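Local coordinates for protein Glucanase/chitosanase (PDB 4ZY9) that probably hydrolyses chitosan and glucan as a whole enzyme, of which this chain is a chitosan-binding module of family CBM32, at residues Asn61-Asn66 against Lys113-His118; Tyr75-Ser80 against Asp103-Thr108. The protein carries 1 engineered substitution. All blocks are in the same frame, centred on the assembly; numbering follows the deposited sequence.

Contact 1 of 2, residues Asn61-Asn66 against Lys113-His118. Engineered in segment 113-118: Met117 (natural residue Val).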
ATOM      1  N   ASN A  61       1.646  -9.995  -9.100  1.00  5.65           N
ATOM      2  CA  ASN A  61       3.072 -10.094  -9.150  1.00  6.12           C
ATOM      3  C   ASN A  61       3.785  -8.785  -9.055  1.00  5.24           C
ATOM      4  O   ASN A  61       5.020  -8.726  -9.188  1.00  6.35           O
ATOM      5  CB  ASN A  61       3.492 -10.871 -10.370  1.00  6.22           C
ATOM      6  CG  ASN A  61       3.244 -10.096 -11.641  1.00  7.41           C
ATOM      7  OD1 ASN A  61       2.736  -9.024 -11.701  1.00  7.69           O
ATOM      8  ND2 ASN A  61       3.655 -10.728 -12.775  1.00 12.00           N
ATOM      9  N   ARG A  62       3.078  -7.640  -8.878  1.00  5.14           N
ATOM     10  CA  ARG A  62       3.750  -6.345  -8.945  1.00  4.68           C
ATOM     11  C   ARG A  62       2.957  -5.304  -8.144  1.00  4.61           C
ATOM     12  O   ARG A  62       1.713  -5.320  -8.204  1.00  4.40           O
ATOM     13  CB  ARG A  62       3.964  -5.928 -10.379  1.00  5.10           C
ATOM     14  CG  ARG A  62       4.320  -4.534 -10.596  1.00  5.19           C
ATOM     15  CD  ARG A  62       4.396  -4.070 -12.086  1.00  5.82           C
ATOM     16  NE  ARG A  62       4.648  -2.658 -12.259  1.00  5.79           N
ATOM     17  CZ  ARG A  62       4.008  -1.909 -13.154  1.00  6.67           C
ATOM     18  NH1 ARG A  62       3.198  -2.403 -14.054  1.00  6.26           N
ATOM     19  NH2 ARG A  62       4.274  -0.585 -13.182  1.00  6.91           N
ATOM     20  N   VAL A  63       3.663  -4.433  -7.462  1.00  4.53           N
ATOM     21  CA  VAL A  63       3.036  -3.297  -6.788  0.80  5.31           C
ATOM     22  C   VAL A  63       3.809  -2.067  -7.136  1.00  5.20           C
ATOM     23  O   VAL A  63       5.073  -2.055  -7.133  1.00  6.16           O
ATOM     24  CB  VAL A  63       3.097  -3.449  -5.247  0.80  5.36           C
ATOM     25  CG1 VAL A  63       2.715  -2.188  -4.497  0.80  6.00           C
ATOM     26  CG2 VAL A  63       2.144  -4.519  -4.796  0.80  4.93           C
ATOM     27  N   LYS A  64       3.097  -0.996  -7.499  1.00  4.79           N
ATOM     28  CA  LYS A  64       3.710   0.327  -7.706  1.00  5.02           C
ATOM     29  C   LYS A  64       3.199   1.309  -6.670  1.00  4.77           C
ATOM     30  O   LYS A  64       1.957   1.475  -6.472  1.00  6.64           O
ATOM     31  CB  LYS A  64       3.464   0.823  -9.119  1.00  6.00           C
ATOM     32  CG  LYS A  64       4.201   2.103  -9.395  1.00  8.45           C
ATOM     33  CD  LYS A  64       3.857   2.614 -10.867  1.00 11.82           C
ATOM     34  CE  LYS A  64       4.094   4.097 -11.097  1.00 15.74           C
ATOM     35  NZ  LYS A  64       3.491   4.868 -12.218  1.00 20.08           N
ATOM     36  N   LEU A  65       4.089   1.970  -5.994  1.00  4.88           N
ATOM     37  CA  LEU A  65       3.815   3.017  -4.990  1.00  5.13           C
ATOM     38  C   LEU A  65       4.252   4.375  -5.473  1.00  4.89           C
ATOM     39  O   LEU A  65       5.454   4.506  -5.928  1.00  7.16           O
ATOM     40  CB  LEU A  65       4.467   2.722  -3.716  1.00  5.85           C
ATOM     41  CG  LEU A  65       4.174   1.330  -3.088  1.00  6.17           C
ATOM     42  CD1 LEU A  65       4.980   1.111  -1.836  1.00  6.73           C
ATOM     43  CD2 LEU A  65       2.699   1.176  -2.737  1.00  7.05           C
ATOM     44  N   ASN A  66       3.416   5.374  -5.427  1.00  5.60           N
ATOM     45  CA  ASN A  66       3.805   6.743  -5.693  0.50  4.95           C
ATOM     46  C   ASN A  66       3.710   7.524  -4.411  1.00  4.97           C
ATOM     47  O   ASN A  66       2.600   7.885  -3.964  1.00  4.81           O
ATOM     48  CB  ASN A  66       2.920   7.331  -6.754  0.50  4.92           C
ATOM     49  CG  ASN A  66       3.244   8.815  -7.045  0.50  5.21           C
ATOM     50  OD1 ASN A  66       4.164   9.347  -6.566  0.50  4.74           O
ATOM     51  ND2 ASN A  66       2.463   9.374  -7.992  0.50  5.97           N
ATOM     52  N   LYS A 113      -6.172 -11.833  -2.162  1.00  4.88           N
ATOM     53  CA  LYS A 113      -7.335 -10.967  -2.080  1.00  4.90           C
ATOM     54  C   LYS A 113      -6.934  -9.620  -1.510  1.00  4.37           C
ATOM     55  O   LYS A 113      -7.593  -8.589  -1.826  1.00  5.42           O
ATOM     56  CB  LYS A 113      -8.437 -11.611  -1.253  1.00  6.34           C
ATOM     57  CG  LYS A 113      -9.701 -10.783  -1.183  1.00  6.49           C
ATOM     58  CD  LYS A 113     -10.820 -11.488  -0.462  1.00  7.79           C
ATOM     59  CE  LYS A 113     -12.013 -10.595  -0.323  1.00  8.91           C
ATOM     60  NZ  LYS A 113     -13.120 -11.232   0.435  1.00 10.51           N
ATOM     61  N   TYR A 114      -5.938  -9.555  -0.675  1.00  4.22           N
ATOM     62  CA  TYR A 114      -5.491  -8.323  -0.038  1.00  4.02           C
ATOM     63  C   TYR A 114      -4.025  -8.060  -0.235  1.00  4.10           C
ATOM     64  O   TYR A 114      -3.234  -9.025  -0.153  1.00  4.66           O
ATOM     65  CB  TYR A 114      -5.795  -8.320   1.469  1.00  4.90           C
ATOM     66  CG  TYR A 114      -7.195  -8.652   1.858  1.00  5.30           C
ATOM     67  CD1 TYR A 114      -8.194  -7.707   1.894  1.00  5.24           C
ATOM     68  CD2 TYR A 114      -7.564  -9.968   2.117  1.00  6.25           C
ATOM     69  CE1 TYR A 114      -9.512  -7.999   2.281  1.00  6.14           C
ATOM     70  CE2 TYR A 114      -8.914 -10.297   2.481  1.00  6.32           C
ATOM     71  CZ  TYR A 114      -9.792  -9.303   2.583  1.00  6.77           C
ATOM     72  OH  TYR A 114     -11.124  -9.642   2.889  1.00  8.28           O
ATOM     73  N   VAL A 115      -3.649  -6.811  -0.461  1.00  3.64           N
ATOM     74  CA  VAL A 115      -2.249  -6.463  -0.681  1.00  3.51           C
ATOM     75  C   VAL A 115      -1.943  -5.269   0.237  1.00  3.59           C
ATOM     76  O   VAL A 115      -2.738  -4.284   0.201  1.00  4.05           O
ATOM     77  CB  VAL A 115      -1.982  -6.114  -2.161  1.00  4.17           C
ATOM     78  CG1 VAL A 115      -0.500  -5.770  -2.346  1.00  4.74           C
ATOM     79  CG2 VAL A 115      -2.400  -7.251  -3.025  1.00  4.51           C
ATOM     80  N   ARG A 116      -0.926  -5.357   1.052  1.00  3.78           N
ATOM     81  CA  ARG A 116      -0.616  -4.400   2.069  1.00  3.53           C
ATOM     82  C   ARG A 116       0.761  -3.793   1.906  1.00  3.77           C
ATOM     83  O   ARG A 116       1.715  -4.526   1.616  1.00  4.66           O
ATOM     84  CB  ARG A 116      -0.664  -5.068   3.448  1.00  4.88           C
ATOM     85  CG  ARG A 116      -0.533  -4.139   4.654  1.00  4.81           C
ATOM     86  CD  ARG A 116      -1.056  -4.647   5.995  1.00  6.17           C
ATOM     87  NE  ARG A 116      -0.199  -5.697   6.549  1.00  7.27           N
ATOM     88  CZ  ARG A 116      -0.152  -6.014   7.864  1.00  8.32           C
ATOM     89  NH1 ARG A 116      -0.974  -5.405   8.696  1.00  9.94           N
ATOM     90  NH2 ARG A 116       0.702  -6.893   8.275  1.00  9.05           N
HETATM   91  N   MSE A 117       0.861  -2.531   2.157  1.00  3.39           N
HETATM   92  CA  MSE A 117       2.151  -1.829   2.420  1.00  3.50           C
HETATM   93  C   MSE A 117       2.220  -1.620   3.903  1.00  3.03           C
HETATM   94  O   MSE A 117       1.303  -0.966   4.483  1.00  3.68           O
HETATM   95  CB  MSE A 117       2.166  -0.508   1.714  1.00  4.01           C
HETATM   96  CG  MSE A 117       3.521   0.209   1.702  1.00  5.17           C
HETATM   97 SE   MSE A 117       4.116   0.903   3.494  1.00  7.53          SE
HETATM   98  CE  MSE A 117       2.658   2.111   3.894  1.00  6.46           C
ATOM     99  N   HIS A 118       3.134  -2.268   4.605  1.00  3.54           N
ATOM    100  CA  HIS A 118       3.326  -2.137   6.042  1.00  3.77           C
ATOM    101  C   HIS A 118       4.635  -1.407   6.296  1.00  3.63           C
ATOM    102  O   HIS A 118       5.680  -1.895   5.896  1.00  4.31           O
ATOM    103  CB  HIS A 118       3.303  -3.526   6.728  1.00  4.09           C
ATOM    104  CG  HIS A 118       3.324  -3.474   8.180  1.00  4.63           C
ATOM    105  ND1 HIS A 118       4.466  -3.320   8.894  1.00  5.66           N
ATOM    106  CD2 HIS A 118       2.307  -3.441   9.065  1.00  4.95           C
ATOM    107  CE1 HIS A 118       4.169  -3.220  10.188  1.00  5.10           C
ATOM    108  NE2 HIS A 118       2.866  -3.283  10.306  1.00  5.84           N
TER
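Val63 and Leu65 of strand 57-67 face Val115 and Met117 of strand 114-122 across the space between two sheets, with the CA atoms of Val63 and Val115 8.7 Å apart and those of Leu65 and Met117 9.0 Å apart. The pairing keeps step: two residues along one strand match two along the other. The contact is made by side chains alone and is wholly apolar. At one end, CG2 of Val63 meets CG1 of Val115 at 3.8 Å. The two valines pass alongside each other in opposite directions, each with a single methyl doing the touching. In Val115 this methyl lies opposite the backbone N (chi1 -179°). Val63 is modelled in two conformers, and the distance holds for the one described here.

Such facing strands are the core of a beta-sandwich, here that of the CBM32 module. Every second residue of each strand points inward, and at this contact the two layers meet through aliphatic groups. Phe133 and Ile77 pack on Val63 in the same core.

At the other end, CD1 of Leu65 lies 3.9 Å from CG of Met117, and the two side chains cross at a slant. Met117 is an engineered selenomethionine; valine stands there in the natural sequence. Its CB points to the opposing strand, but the chain bends at chi2 (-69°) and again at chi3 (-60°). The SE and CE end is thereby led away from strand 57-67, and CG is left as the touching atom. Tyr75 packs against both Leu65 and Met117.

Arg116, between Val115 and Met117 on the strand, points away from the core. CD2 of His118 lies over the centre of the Arg116 guanidinium, 3.7 Å above its plane. The same group makes cation-pi contacts with Trp49 and Trp89.

Contact 2 of 2, residues Tyr75-Ser80 against Asp103-Thr108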
ATOM      1  N   TYR A  75       9.824  -0.603   4.852  1.00  4.39           N
ATOM      2  CA  TYR A  75       8.451  -1.163   4.649  1.00  4.38           C
ATOM      3  C   TYR A  75       8.542  -2.466   4.044  1.00  4.00           C
ATOM      4  O   TYR A  75       9.608  -2.882   3.457  1.00  4.93           O
ATOM      5  CB  TYR A  75       7.585  -0.242   3.849  1.00  4.41           C
ATOM      6  CG  TYR A  75       8.028  -0.081   2.382  1.00  5.17           C
ATOM      7  CD1 TYR A  75       7.408  -0.876   1.424  1.00  5.76           C
ATOM      8  CD2 TYR A  75       8.880   0.924   1.977  1.00  4.79           C
ATOM      9  CE1 TYR A  75       7.782  -0.750   0.076  1.00  5.47           C
ATOM     10  CE2 TYR A  75       9.152   1.117   0.614  1.00  5.42           C
ATOM     11  CZ  TYR A  75       8.544   0.261  -0.276  1.00  5.18           C
ATOM     12  OH  TYR A  75       8.801   0.363  -1.653  1.00  7.00           O
ATOM     13  N   THR A  76       7.451  -3.198   4.119  1.00  4.25           N
ATOM     14  CA  THR A  76       7.250  -4.443   3.377  0.80  4.34           C
ATOM     15  C   THR A  76       6.030  -4.337   2.514  1.00  4.03           C
ATOM     16  O   THR A  76       5.098  -3.508   2.783  1.00  4.48           O
ATOM     17  CB  THR A  76       7.069  -5.675   4.338  0.80  4.49           C
ATOM     18  OG1 THR A  76       6.052  -5.349   5.292  0.80  4.04           O
ATOM     19  CG2 THR A  76       8.382  -5.885   5.229  0.80  5.58           C
ATOM     20  N   ILE A  77       5.996  -5.154   1.509  1.00  4.11           N
ATOM     21  CA  ILE A  77       4.785  -5.474   0.737  0.80  4.73           C
ATOM     22  C   ILE A  77       4.346  -6.840   1.136  1.00  4.35           C
ATOM     23  O   ILE A  77       5.178  -7.778   1.123  1.00  5.36           O
ATOM     24  CB  ILE A  77       4.991  -5.353  -0.801  0.80  5.50           C
ATOM     25  CG1 ILE A  77       5.479  -4.019  -1.171  0.80  6.53           C
ATOM     26  CG2 ILE A  77       3.705  -5.749  -1.511  0.80  5.51           C
ATOM     27  CD1 ILE A  77       4.487  -2.914  -0.894  0.80  7.01           C
ATOM     28  N   GLN A  78       3.089  -7.000   1.492  1.00  4.26           N
ATOM     29  CA  GLN A  78       2.566  -8.284   1.979  1.00  4.55           C
ATOM     30  C   GLN A  78       1.302  -8.643   1.298  1.00  4.78           C
ATOM     31  O   GLN A  78       0.549  -7.749   0.834  1.00  5.41           O
ATOM     32  CB  GLN A  78       2.336  -8.227   3.473  1.00  6.00           C
ATOM     33  CG  GLN A  78       3.520  -7.686   4.255  1.00  7.41           C
ATOM     34  CD  GLN A  78       3.253  -7.583   5.723  1.00  9.78           C
ATOM     35  OE1 GLN A  78       2.086  -7.552   6.112  1.00 16.29           O
ATOM     36  NE2 GLN A  78       4.277  -7.261   6.539  1.00 12.39           N
ATOM     37  N   VAL A  79       0.987  -9.928   1.179  1.00  4.26           N
ATOM     38  CA  VAL A  79      -0.227 -10.387   0.542  1.00  4.52           C
ATOM     39  C   VAL A  79      -0.932 -11.353   1.494  1.00  4.18           C
ATOM     40  O   VAL A  79      -0.285 -12.114   2.223  1.00  4.99           O
ATOM     41  CB  VAL A  79       0.072 -11.042  -0.817  1.00  5.82           C
ATOM     42  CG1 VAL A  79       0.556  -9.968  -1.836  1.00  7.92           C
ATOM     43  CG2 VAL A  79       1.027 -12.219  -0.765  1.00  6.18           C
ATOM     44  N   SER A  80      -2.231 -11.411   1.294  1.00  4.62           N
ATOM     45  CA  SER A  80      -3.083 -12.393   2.030  0.70  4.78           C
ATOM     46  C   SER A  80      -4.163 -12.919   1.081  1.00  4.66           C
ATOM     47  O   SER A  80      -4.760 -12.164   0.317  1.00  5.41           O
ATOM     48  CB  SER A  80      -3.728 -11.727   3.243  0.70  4.20           C
ATOM     49  OG  SER A  80      -4.783 -12.583   3.780  0.70  3.90           O
ATOM     50  N   ASP A 103       8.203   3.794  -6.214  1.00  6.08           N
ATOM     51  CA  ASP A 103       8.770   2.483  -5.926  1.00  6.36           C
ATOM     52  C   ASP A 103       8.009   1.531  -6.751  1.00  6.22           C
ATOM     53  O   ASP A 103       6.767   1.590  -6.751  1.00  9.34           O
ATOM     54  CB  ASP A 103       8.685   2.114  -4.474  1.00  6.19           C
ATOM     55  CG  ASP A 103       9.624   2.902  -3.601  1.00  6.54           C
ATOM     56  OD1 ASP A 103      10.528   3.619  -4.115  1.00  8.38           O
ATOM     57  OD2 ASP A 103       9.372   2.823  -2.349  1.00  6.45           O
ATOM     58  N   ASP A 104       8.588   0.653  -7.509  1.00  6.49           N
ATOM     59  CA  ASP A 104       7.844  -0.290  -8.382  1.00  6.37           C
ATOM     60  C   ASP A 104       8.495  -1.645  -8.197  1.00  6.86           C
ATOM     61  O   ASP A 104       9.757  -1.730  -8.490  1.00  8.11           O
ATOM     62  CB  ASP A 104       7.836   0.257  -9.802  1.00  7.14           C
ATOM     63  CG  ASP A 104       6.892  -0.445 -10.715  1.00  7.09           C
ATOM     64  OD1 ASP A 104       6.473  -1.562 -10.461  1.00  8.07           O
ATOM     65  OD2 ASP A 104       6.694   0.070 -11.786  1.00  8.25           O
ATOM     66  N   ILE A 105       7.796  -2.627  -7.703  1.00  6.40           N
ATOM     67  CA  ILE A 105       8.318  -3.886  -7.234  1.00  7.37           C
ATOM     68  C   ILE A 105       7.629  -5.022  -7.862  1.00  5.88           C
ATOM     69  O   ILE A 105       6.417  -5.091  -7.857  1.00  6.10           O
ATOM     70  CB  ILE A 105       8.158  -4.015  -5.689  1.00 10.42           C
ATOM     71  CG1 ILE A 105       8.719  -2.795  -4.941  1.00 11.88           C
ATOM     72  CG2 ILE A 105       8.705  -5.332  -5.174  1.00 13.63           C
ATOM     73  CD1 ILE A 105       7.776  -2.195  -3.936  1.00 13.03           C
ATOM     74  N   THR A 106       8.410  -5.959  -8.449  1.00  6.96           N
ATOM     75  CA  THR A 106       7.898  -7.179  -9.043  1.00  7.19           C
ATOM     76  C   THR A 106       8.370  -8.421  -8.217  1.00  7.47           C
ATOM     77  O   THR A 106       9.530  -8.386  -7.735  1.00  8.85           O
ATOM     78  CB  THR A 106       8.330  -7.235 -10.522  1.00  8.40           C
ATOM     79  OG1 THR A 106       7.589  -6.255 -11.253  1.00  8.35           O
ATOM     80  CG2 THR A 106       7.963  -8.556 -11.132  1.00  8.93           C
ATOM     81  N   PHE A 107       7.526  -9.364  -8.054  1.00  8.23           N
ATOM     82  CA  PHE A 107       7.791 -10.559  -7.238  1.00  7.19           C
ATOM     83  C   PHE A 107       7.213 -11.779  -7.916  1.00  7.09           C
ATOM     84  O   PHE A 107       6.445 -11.674  -8.844  1.00  7.33           O
ATOM     85  CB  PHE A 107       7.307 -10.385  -5.789  1.00  7.74           C
ATOM     86  CG  PHE A 107       5.951  -9.741  -5.640  1.00  6.74           C
ATOM     87  CD1 PHE A 107       5.810  -8.412  -5.576  1.00  7.19           C
ATOM     88  CD2 PHE A 107       4.874 -10.540  -5.665  1.00  6.15           C
ATOM     89  CE1 PHE A 107       4.545  -7.887  -5.448  1.00  7.01           C
ATOM     90  CE2 PHE A 107       3.604 -10.002  -5.538  1.00  7.47           C
ATOM     91  CZ  PHE A 107       3.468  -8.658  -5.497  1.00  6.96           C
ATOM     92  N   THR A 108       7.583 -12.958  -7.464  1.00  7.66           N
ATOM     93  CA  THR A 108       7.020 -14.167  -8.023  1.00  8.63           C
ATOM     94  C   THR A 108       5.536 -14.220  -7.777  1.00  7.12           C
ATOM     95  O   THR A 108       5.053 -13.841  -6.635  1.00  7.70           O
ATOM     96  CB  THR A 108       7.675 -15.430  -7.469  1.00  9.62           C
ATOM     97  OG1 THR A 108       7.717 -15.424  -6.099  1.00 12.76           O
ATOM     98  CG2 THR A 108       9.126 -15.536  -8.097  1.00 10.11           C
TER
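Tyr75 and Ile77 of strand 75-80 meet Asp103 and Ile105 of strand 102-107. The strand segments cross at 45° and approach to 10.3 Å between axes.

One hydrogen bond joins them. Tyr75 OH donates to Asp103 OD2 at 2.6 Å, a short bond. The two side chains come from opposite directions, and the ring and carboxylate planes are only 12° apart. They are not coplanar, however: the hydroxyl reaches OD2 from above the carboxylate plane. Trp67 NE1 bonds to the same oxygen, so two donors grip OD2. The other oxygen, OD1, lies near Asp99 OD1; the nearness of two carboxylates would probably raise the pKa of one of them.

The apolar contacts centre on one methyl, CD1 of Ile105. It sits at the edge of the Tyr75 ring, near its plane, 3.6 Å from Tyr75 OH. Its other neighbour is CG1 of Ile77, at 4.0 Å from Ile105 CD1 in one of the two conformers of Ile77. The chi2 of Ile105, 130°, is away from the usual staggered values, and this rotation sets where CD1 lies between the two partners. Tyr93 packs on Ile105 from strand 90-95 of the facing sheet.

Side chains packed face to face between two antiparallel sheets are the mark of the beta-sandwich of this galactose-binding-like, F5/8 type C fold; the Tyr75-Asp103 bond adds a polar link across it here.

Overall arrangement
After strands 14-17, 39-40 and 48-54, the chain lays down strand 57-67 in one sheet and then crosses to strand 75-80 in the other. It returns to the first sheet with strand 102-107, where contact 2 closes the inner loop. Strand 114-122 then goes back to the second sheet, and contact 1 closes the outer loop. The loop of contact 2 thus lies within the longer loop of contact 1, and the two do not cross. Within the sheets, 57-67 neighbours 102-107, and 75-80 neighbours 114-122. Each pair is also linked by side chains: Arg62 forms a salt bridge with Asp104, and Arg116 probably hydrogen-bonds Gln78. Both contacts tie the same two sheets together.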